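Local coordinates for protein cytosol aminopeptidase (Staphylococcus aureus subsp. aureus, PDB 3KZW) that probably catalyses, as a manganese-dependent leucine aminopeptidase, the removal of N-terminal amino acids from peptides, at residues T215-I223 / H259-T267; D389-A397 / K461-V469. All coordinates share one frame; numbering follows the deposited sequence.

Interaction 1: residues T215-I223 / H259-T267; sequences TPQTFAEDI and HKPRLVTIT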
# COMPACT_ATOMS: atom_id res chain seq x y z
N THR A 215 -2.06 26.57 -21.41
CA THR A 215 -1.95 27.10 -20.06
C THR A 215 -3.15 28.03 -19.83
O THR A 215 -3.85 28.37 -20.79
CB THR A 215 -0.64 27.89 -19.90
OG1 THR A 215 -0.66 29.04 -20.75
CG2 THR A 215 0.57 27.02 -20.25
N PRO A 216 -3.40 28.44 -18.57
CA PRO A 216 -4.50 29.37 -18.30
C PRO A 216 -4.48 30.62 -19.19
O PRO A 216 -5.53 31.05 -19.66
CB PRO A 216 -4.28 29.76 -16.84
CG PRO A 216 -3.63 28.58 -16.25
CD PRO A 216 -2.75 28.00 -17.32
N GLN A 217 -3.29 31.17 -19.42
CA GLN A 217 -3.13 32.36 -20.26
C GLN A 217 -3.53 32.09 -21.71
O GLN A 217 -4.35 32.81 -22.27
CB GLN A 217 -1.69 32.87 -20.20
CG GLN A 217 -1.44 34.12 -21.03
CD GLN A 217 0.04 34.46 -21.16
OE1 GLN A 217 0.80 34.38 -20.20
NE2 GLN A 217 0.44 34.87 -22.36
N THR A 218 -2.96 31.04 -22.31
CA THR A 218 -3.22 30.71 -23.71
C THR A 218 -4.65 30.23 -23.92
O THR A 218 -5.22 30.44 -25.00
CB THR A 218 -2.24 29.64 -24.26
OG1 THR A 218 -2.37 28.43 -23.51
CG2 THR A 218 -0.79 30.13 -24.19
N PHE A 219 -5.22 29.61 -22.90
CA PHE A 219 -6.63 29.20 -22.91
C PHE A 219 -7.54 30.42 -22.99
O PHE A 219 -8.47 30.44 -23.80
CB PHE A 219 -6.95 28.35 -21.68
CG PHE A 219 -8.34 27.77 -21.66
CD1 PHE A 219 -8.94 27.31 -22.84
CD2 PHE A 219 -9.05 27.66 -20.47
CE1 PHE A 219 -10.23 26.78 -22.81
CE2 PHE A 219 -10.33 27.12 -20.44
CZ PHE A 219 -10.92 26.68 -21.61
N ALA A 220 -7.24 31.43 -22.17
CA ALA A 220 -7.96 32.70 -22.21
C ALA A 220 -7.81 33.40 -23.56
O ALA A 220 -8.80 33.86 -24.14
CB ALA A 220 -7.49 33.62 -21.08
N GLU A 221 -6.58 33.46 -24.06
CA GLU A 221 -6.26 34.08 -25.34
C GLU A 221 -6.99 33.41 -26.51
O GLU A 221 -7.45 34.09 -27.43
CB GLU A 221 -4.75 34.08 -25.59
CG GLU A 221 -3.98 35.07 -24.73
CD GLU A 221 -2.47 34.87 -24.79
OE1 GLU A 221 -1.99 33.94 -25.49
OE2 GLU A 221 -1.75 35.65 -24.13
N ASP A 222 -7.09 32.08 -26.46
CA ASP A 222 -7.78 31.31 -27.49
C ASP A 222 -9.28 31.59 -27.52
O ASP A 222 -9.88 31.65 -28.59
CB ASP A 222 -7.52 29.81 -27.33
CG ASP A 222 -6.15 29.38 -27.83
OD1 ASP A 222 -5.31 30.25 -28.18
OD2 ASP A 222 -5.90 28.15 -27.87
N ILE A 223 -9.87 31.77 -26.34
CA ILE A 223 -11.29 32.09 -26.21
C ILE A 223 -11.58 33.49 -26.77
O ILE A 223 -12.57 33.68 -27.48
CB ILE A 223 -11.78 31.94 -24.74
CG1 ILE A 223 -11.71 30.47 -24.31
CG2 ILE A 223 -13.22 32.44 -24.59
CD1 ILE A 223 -11.69 30.27 -22.80
N HIS A 259 2.80 29.57 -14.98
CA HIS A 259 1.67 30.12 -15.71
C HIS A 259 0.54 30.44 -14.74
O HIS A 259 -0.22 29.55 -14.33
CB HIS A 259 1.22 29.14 -16.80
CG HIS A 259 2.35 28.49 -17.53
ND1 HIS A 259 3.13 29.16 -18.44
CD2 HIS A 259 2.83 27.23 -17.47
CE1 HIS A 259 4.05 28.33 -18.92
NE2 HIS A 259 3.89 27.16 -18.34
N LYS A 260 0.44 31.71 -14.37
CA LYS A 260 -0.50 32.19 -13.35
C LYS A 260 -1.97 32.09 -13.79
O LYS A 260 -2.25 32.09 -15.00
CB LYS A 260 -0.16 33.62 -12.95
CG LYS A 260 1.28 33.84 -12.50
CD LYS A 260 1.62 33.08 -11.23
CE LYS A 260 3.11 33.13 -10.95
NZ LYS A 260 3.50 32.17 -9.89
N PRO A 261 -2.90 32.01 -12.82
CA PRO A 261 -4.33 31.83 -13.10
C PRO A 261 -4.99 32.98 -13.87
O PRO A 261 -4.44 34.08 -13.95
CB PRO A 261 -4.95 31.73 -11.69
CG PRO A 261 -3.97 32.36 -10.79
CD PRO A 261 -2.64 32.02 -11.37
N ARG A 262 -6.15 32.70 -14.46
CA ARG A 262 -6.94 33.68 -15.19
C ARG A 262 -8.42 33.49 -14.85
O ARG A 262 -8.85 32.37 -14.53
CB ARG A 262 -6.75 33.53 -16.70
CG ARG A 262 -5.35 33.82 -17.23
CD ARG A 262 -5.03 35.30 -17.23
NE ARG A 262 -3.78 35.59 -17.92
CZ ARG A 262 -2.58 35.59 -17.34
NH1 ARG A 262 -2.45 35.31 -16.05
NH2 ARG A 262 -1.50 35.87 -18.06
N LEU A 263 -9.18 34.58 -14.91
CA LEU A 263 -10.64 34.48 -14.86
C LEU A 263 -11.22 35.00 -16.16
O LEU A 263 -10.97 36.14 -16.55
CB LEU A 263 -11.22 35.26 -13.67
CG LEU A 263 -12.71 35.01 -13.42
CD1 LEU A 263 -12.93 33.86 -12.45
CD2 LEU A 263 -13.39 36.26 -12.91
N VAL A 264 -12.00 34.15 -16.83
CA VAL A 264 -12.59 34.49 -18.12
C VAL A 264 -14.10 34.69 -17.98
O VAL A 264 -14.81 33.79 -17.52
CB VAL A 264 -12.29 33.41 -19.20
CG1 VAL A 264 -12.82 33.84 -20.56
CG2 VAL A 264 -10.79 33.15 -19.27
N THR A 265 -14.57 35.87 -18.36
CA THR A 265 -16.00 36.18 -18.36
C THR A 265 -16.51 36.22 -19.80
O THR A 265 -15.96 36.93 -20.64
CB THR A 265 -16.31 37.52 -17.65
OG1 THR A 265 -15.63 37.56 -16.39
CG2 THR A 265 -17.80 37.67 -17.40
N ILE A 266 -17.54 35.43 -20.07
CA ILE A 266 -18.13 35.33 -21.40
C ILE A 266 -19.60 35.74 -21.34
O ILE A 266 -20.39 35.09 -20.65
CB ILE A 266 -18.01 33.89 -21.96
CG1 ILE A 266 -16.55 33.44 -22.00
CG2 ILE A 266 -18.63 33.80 -23.35
CD1 ILE A 266 -16.37 31.94 -22.14
N THR A 267 -19.97 36.80 -22.05
CA THR A 267 -21.36 37.25 -22.07
C THR A 267 -21.99 37.09 -23.45
O THR A 267 -21.39 37.43 -24.47
CB THR A 267 -21.53 38.70 -21.57
OG1 THR A 267 -20.68 39.57 -22.32
CG2 THR A 267 -21.19 38.82 -20.09
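Helix 216-223 runs almost parallel to strand 262-267, their axes 17° apart and 8.6 Å at closest approach, so that Ala220 comes to lie over Val264. This is an alpha/beta layer of the aminopeptidase catalytic domain, a helix laid along one face of the mixed central sheet. Arg262, Val264 and Ile266 alternate along the strand and direct their side chains at the helix. Ala220 CB meets Val264 CG2 at 3.8 Å. One turn on, Ile223 crosses Ile266 at about a right angle: its CG2, placed anti to the backbone N, approaches Ile266 CD1 to 4.0 Å. Val236 and Leu333 of the flanking strands extend this apolar layer. At the start of the helix, Pro216 CB rests against Lys260 O (3.6 Å). Gln217 runs alongside Arg262, Gln217 CG 3.4 Å from Arg262 NH2, with amide and guanidinium in nearly parallel planes (6°). Arg262 bends at chi2 (-74°), and Arg262 NH1 donates to Pro261 O at 3.1 Å from above the carbonyl plane. Gln217 CB sits over one face of the guanidinium, while the extended chain carries Gln217 NE2 to a 2.9 Å bond with Glu221 OE2. Thr215, the N-cap residue, makes a CH-pi contact: its CG2 stands over the centre of the His259 ring, 3.6 Å from the centroid.

Interaction 2: residues D389-A397 / K461-V469; sequences DFATLTGAA and KALFAASFV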
# COMPACT_ATOMS: atom_id res chain seq x y z
N ASP A 389 -22.89 24.99 -12.55
CA ASP A 389 -21.45 24.77 -12.65
C ASP A 389 -21.13 23.37 -13.18
O ASP A 389 -21.85 22.41 -12.92
CB ASP A 389 -20.74 25.07 -11.32
CG ASP A 389 -20.93 23.97 -10.28
OD1 ASP A 389 -20.24 22.93 -10.39
OD2 ASP A 389 -21.74 24.16 -9.36
N PHE A 390 -20.04 23.28 -13.94
CA PHE A 390 -19.61 22.04 -14.58
C PHE A 390 -18.16 21.78 -14.23
O PHE A 390 -17.29 22.61 -14.51
CB PHE A 390 -19.79 22.13 -16.10
CG PHE A 390 -21.19 22.47 -16.53
CD1 PHE A 390 -21.61 23.80 -16.59
CD2 PHE A 390 -22.09 21.47 -16.87
CE1 PHE A 390 -22.91 24.12 -16.98
CE2 PHE A 390 -23.39 21.78 -17.26
CZ PHE A 390 -23.80 23.11 -17.32
N ALA A 391 -17.89 20.63 -13.61
CA ALA A 391 -16.56 20.32 -13.11
C ALA A 391 -16.27 18.83 -13.01
O ALA A 391 -17.15 18.03 -12.68
CB ALA A 391 -16.34 20.98 -11.75
N THR A 392 -15.02 18.47 -13.29
CA THR A 392 -14.51 17.14 -13.01
C THR A 392 -13.92 17.18 -11.60
O THR A 392 -12.72 17.32 -11.42
CB THR A 392 -13.42 16.73 -14.02
OG1 THR A 392 -12.42 17.75 -14.11
CG2 THR A 392 -14.01 16.51 -15.40
N LEU A 393 -14.79 17.05 -10.59
CA LEU A 393 -14.40 17.26 -9.20
C LEU A 393 -13.88 16.03 -8.47
O LEU A 393 -12.70 15.96 -8.13
CB LEU A 393 -15.55 17.87 -8.38
CG LEU A 393 -15.76 19.38 -8.32
CD1 LEU A 393 -16.50 19.73 -7.04
CD2 LEU A 393 -14.45 20.15 -8.39
N THR A 394 -14.77 15.07 -8.22
CA THR A 394 -14.53 14.06 -7.20
C THR A 394 -14.37 12.65 -7.76
O THR A 394 -15.08 12.25 -8.68
CB THR A 394 -15.69 14.04 -6.17
OG1 THR A 394 -16.20 15.37 -5.99
CG2 THR A 394 -15.21 13.53 -4.84
N GLY A 395 -13.43 11.90 -7.19
CA GLY A 395 -13.32 10.48 -7.46
C GLY A 395 -14.50 9.71 -6.87
O GLY A 395 -14.93 8.71 -7.44
N ALA A 396 -15.02 10.20 -5.75
CA ALA A 396 -16.15 9.57 -5.06
C ALA A 396 -17.43 9.52 -5.90
O ALA A 396 -18.23 8.60 -5.76
CB ALA A 396 -16.41 10.25 -3.72
N ALA A 397 -17.61 10.52 -6.77
CA ALA A 397 -18.74 10.54 -7.70
C ALA A 397 -18.66 9.39 -8.70
O ALA A 397 -19.68 8.80 -9.06
CB ALA A 397 -18.82 11.87 -8.42
N LYS A 461 -17.81 12.15 0.13
CA LYS A 461 -16.96 13.27 -0.29
C LYS A 461 -17.52 14.07 -1.47
O LYS A 461 -17.29 15.27 -1.56
CB LYS A 461 -15.55 12.77 -0.62
CG LYS A 461 -14.73 12.38 0.59
CD LYS A 461 -13.33 11.93 0.18
CE LYS A 461 -12.44 11.69 1.39
NZ LYS A 461 -12.89 10.51 2.19
N ALA A 462 -18.24 13.39 -2.37
CA ALA A 462 -18.88 14.07 -3.49
C ALA A 462 -19.97 15.01 -3.01
O ALA A 462 -20.15 16.10 -3.56
CB ALA A 462 -19.44 13.05 -4.48
N LEU A 463 -20.69 14.60 -1.97
CA LEU A 463 -21.75 15.41 -1.38
C LEU A 463 -21.15 16.63 -0.66
O LEU A 463 -21.70 17.73 -0.73
CB LEU A 463 -22.61 14.59 -0.41
CG LEU A 463 -23.05 13.15 -0.72
CD1 LEU A 463 -23.93 12.65 0.40
CD2 LEU A 463 -23.76 13.03 -2.06
N PHE A 464 -20.03 16.40 0.02
CA PHE A 464 -19.29 17.47 0.69
C PHE A 464 -18.83 18.54 -0.30
O PHE A 464 -19.05 19.73 -0.08
CB PHE A 464 -18.08 16.90 1.44
CG PHE A 464 -17.30 17.92 2.22
CD1 PHE A 464 -16.34 18.71 1.60
CD2 PHE A 464 -17.53 18.10 3.58
CE1 PHE A 464 -15.62 19.66 2.32
CE2 PHE A 464 -16.81 19.04 4.30
CZ PHE A 464 -15.86 19.83 3.67
N ALA A 465 -18.19 18.11 -1.39
CA ALA A 465 -17.72 19.02 -2.43
C ALA A 465 -18.85 19.88 -3.00
O ALA A 465 -18.68 21.08 -3.19
CB ALA A 465 -17.04 18.23 -3.54
N ALA A 466 -20.00 19.25 -3.24
CA ALA A 466 -21.18 19.93 -3.76
C ALA A 466 -21.68 20.98 -2.77
O ALA A 466 -22.03 22.10 -3.16
CB ALA A 466 -22.27 18.93 -4.08
N SER A 467 -21.72 20.61 -1.50
CA SER A 467 -22.12 21.51 -0.42
C SER A 467 -21.19 22.72 -0.34
O SER A 467 -21.64 23.84 -0.12
CB SER A 467 -22.12 20.77 0.92
OG SER A 467 -22.52 21.63 1.97
N PHE A 468 -19.89 22.48 -0.54
CA PHE A 468 -18.89 23.54 -0.51
C PHE A 468 -19.09 24.54 -1.64
O PHE A 468 -19.09 25.75 -1.41
CB PHE A 468 -17.48 22.95 -0.57
CG PHE A 468 -16.39 23.95 -0.31
CD1 PHE A 468 -15.84 24.68 -1.35
CD2 PHE A 468 -15.90 24.14 0.98
CE1 PHE A 468 -14.82 25.61 -1.12
CE2 PHE A 468 -14.88 25.07 1.22
CZ PHE A 468 -14.35 25.80 0.17
N VAL A 469 -19.28 24.03 -2.86
CA VAL A 469 -19.48 24.87 -4.04
C VAL A 469 -20.80 25.65 -3.98
O VAL A 469 -20.82 26.86 -4.22
CB VAL A 469 -19.38 24.04 -5.35
CG1 VAL A 469 -19.72 24.89 -6.57
CG2 VAL A 469 -17.98 23.46 -5.49
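The C-terminal end of strand 386-391 and the loop that leads from it into helix 395-401 pack against one side of helix 461-470, from Asp389 beside Val469 to Ala396 beside Ala462. Ala462, Ala465 and Val469 present their side chains to the strand and loop. The side chains of Asp389 and Val469 project toward one another: Val469 CG1, anti to its own backbone N (chi1 174°), stands 3.5 Å from Asp389 OD2. Two histidines of strand 478-482 satisfy this buried carboxylate, His480 binding OD1 and His478 binding OD2. Leu393 extends from the loop toward the helix and sets CD1 against Ala465 CB at 3.8 Å, with Val469 CG2 a little farther off. Within the catalytic domain the contact runs beside the parallel strands 386-391 and 478-482, from His478 to Asp482 of the latter and past the C-terminal end of the former. Arg369, the arginine of the family signature Asn-Thr-Asp-Ala-Glu-Gly-Arg-Leu, touches Ala465, and Thr470, directly after Val469, is a ligand of a sodium ion. Thr394 lays both branches against the first turn of the helix. Thr394 CG2 lies 3.9 Å from Ala462 N, and Thr394 OG1, hydrogen-bonded to Asp482 OD2, passes Ala465 CB at the same distance. Small side chains then allow close approach of the helices, with the CA atoms of Ala396 and Ala462 only 5.5 Å apart. Ala462 CB lies 4.2 Å from both Ala396 CB and Ala397 CB. Ala396 also packs on Val399 of a second subunit.

In the fold
Interactions 1 and 2 are both largely buried, belong to the same catalytic domain and reach the same mixed sheet, but their centres stand 23 Å apart and their atoms do not touch. In 215-223 / 259-267 a helix lies lengthwise on a strand; its apolar interior gives way at one end to a more exposed, polar margin carrying a glutamine, an arginine and a histidine. In 389-397 / 461-469 a strand end, a loop and the start of a helix meet another helix, through alanines together with a leucine, a threonine and a valine, and the buried polar groups are bound from strand 478-482. Another subunit adjoins interaction 2, whereas interaction 1 is packed entirely within its own chain.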